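Local coordinates for Hut operon positive regulatory protein (Bacillus subtilis, PDB 1VEA) that binds regulatory sequences on the hut mRNA as a homohexamer in the presence of histidine, suppressing transcription termination and so activating the histidine-utilization operon, at residues Arg103-Arg108 against Ala122-Gly127. The protein carries 1 engineered substitution. Sequence-based numbering, arbitrary orientation.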
# COMPACT_ATOMS: atom_id res chain seq x y z
N ARG B 103 -1.10 22.84 8.59
CA ARG B 103 -1.96 24.01 8.59
C ARG B 103 -3.15 23.59 7.75
O ARG B 103 -3.00 22.81 6.81
CB ARG B 103 -1.26 25.22 7.97
CG ARG B 103 -2.12 26.49 7.90
CD ARG B 103 -1.24 27.74 7.88
NE ARG B 103 -0.08 27.57 7.00
CZ ARG B 103 -0.15 27.44 5.68
NH1 ARG B 103 -1.34 27.47 5.08
NH2 ARG B 103 0.95 27.26 4.97
N PHE B 104 -4.33 24.08 8.09
CA PHE B 104 -5.51 23.68 7.34
C PHE B 104 -6.46 24.81 7.01
O PHE B 104 -6.24 25.97 7.36
CB PHE B 104 -6.26 22.60 8.12
CG PHE B 104 -6.87 23.08 9.40
CD1 PHE B 104 -8.03 23.85 9.39
CD2 PHE B 104 -6.32 22.73 10.63
CE1 PHE B 104 -8.63 24.26 10.58
CE2 PHE B 104 -6.91 23.14 11.82
CZ PHE B 104 -8.06 23.90 11.79
N ALA B 105 -7.54 24.43 6.33
CA ALA B 105 -8.57 25.35 5.92
C ALA B 105 -9.79 24.49 5.72
O ALA B 105 -9.69 23.37 5.25
CB ALA B 105 -8.18 26.03 4.61
N VAL B 106 -10.95 25.01 6.09
CA VAL B 106 -12.18 24.26 5.94
C VAL B 106 -13.16 25.23 5.33
O VAL B 106 -13.25 26.36 5.77
CB VAL B 106 -12.71 23.81 7.30
CG1 VAL B 106 -13.84 22.82 7.12
CG2 VAL B 106 -11.56 23.22 8.12
N LEU B 107 -13.88 24.78 4.30
CA LEU B 107 -14.87 25.60 3.63
C LEU B 107 -16.15 24.81 3.64
O LEU B 107 -16.14 23.60 3.44
CB LEU B 107 -14.44 25.89 2.19
CG LEU B 107 -14.45 27.36 1.73
CD1 LEU B 107 -13.39 28.13 2.51
CD2 LEU B 107 -14.17 27.46 0.24
N ARG B 108 -17.26 25.48 3.88
CA ARG B 108 -18.55 24.82 3.90
C ARG B 108 -19.54 25.75 3.21
O ARG B 108 -19.59 26.94 3.50
CB ARG B 108 -18.95 24.55 5.36
CG ARG B 108 -20.22 23.74 5.57
CD ARG B 108 -21.47 24.60 5.42
NE ARG B 108 -22.71 23.87 5.66
CZ ARG B 108 -23.01 23.23 6.78
NH1 ARG B 108 -22.15 23.22 7.79
NH2 ARG B 108 -24.17 22.61 6.91
N ALA B 122 -15.14 21.27 2.24
CA ALA B 122 -13.79 20.88 1.89
C ALA B 122 -12.83 21.08 3.06
O ALA B 122 -12.96 22.01 3.85
CB ALA B 122 -13.31 21.67 0.67
N VAL B 123 -11.87 20.17 3.15
CA VAL B 123 -10.86 20.22 4.20
C VAL B 123 -9.54 19.96 3.51
O VAL B 123 -9.31 18.85 3.02
CB VAL B 123 -11.08 19.12 5.24
CG1 VAL B 123 -9.84 18.93 6.07
CG2 VAL B 123 -12.27 19.48 6.12
N SER B 124 -8.69 20.97 3.45
CA SER B 124 -7.39 20.85 2.81
C SER B 124 -6.29 21.03 3.85
O SER B 124 -6.39 21.87 4.73
CB SER B 124 -7.24 21.90 1.71
OG SER B 124 -7.51 23.18 2.23
N LEU B 125 -5.24 20.23 3.75
CA LEU B 125 -4.14 20.31 4.70
C LEU B 125 -2.79 20.52 4.03
O LEU B 125 -2.49 19.94 2.99
CB LEU B 125 -4.09 19.01 5.52
CG LEU B 125 -5.44 18.64 6.13
CD1 LEU B 125 -5.58 17.14 6.30
CD2 LEU B 125 -5.58 19.36 7.45
N TYR B 126 -1.99 21.39 4.62
CA TYR B 126 -0.66 21.64 4.08
C TYR B 126 0.28 21.82 5.23
O TYR B 126 0.02 22.61 6.13
CB TYR B 126 -0.63 22.89 3.24
CG TYR B 126 0.77 23.18 2.74
CD1 TYR B 126 1.38 22.35 1.80
CD2 TYR B 126 1.48 24.28 3.21
CE1 TYR B 126 2.67 22.61 1.33
CE2 TYR B 126 2.76 24.55 2.76
CZ TYR B 126 3.35 23.72 1.82
OH TYR B 126 4.62 24.02 1.37
N GLY B 127 1.38 21.09 5.21
CA GLY B 127 2.33 21.24 6.30
C GLY B 127 3.68 20.70 5.92
O GLY B 127 3.95 20.42 4.75
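R103 N donates to Y126 O at 2.7 Å. R103 O accepts in return from Y126 N. This is a beta hairpin, the central strand pair of HutP's four-stranded antiparallel sheet. A105/S124 and L107/A122 are the next hydrogen-bonded pairs. Of the six bonds, A105 N to S124 O is the most bent (135°).

R103, A105, L107, A122, S124 and Y126 share one face of the sheet. L107, A122, S124 and Y126 pack on helix 9-18. S124 OG hydrogen-bonds to S13 OG there. CG of R103 is anti to its N (chi1 179°), and a bend at chi3 brings NH2 to the edge of the Y126 ring. NH2 lies 3.5 Å from Y126 CD2, with the two planes 53° apart. R103 NH1 also makes a weak hydrogen bond to L17 O, and NH2 a long, weak ion pair with E20. Y126 OH hydrogen-bonds to E139 OE1 and to R8 NH1 of a second subunit.

F104, V106, V123 and L125 face the other way, toward helices 47-61 and 70-86. The L125 side chain lies about 8 Å from the bound histidine analogue. F104 CB touches L125 CD2. V106 and V123 lie side by side, CG1 of V106 meeting CG2 of V123 at 3.8 Å.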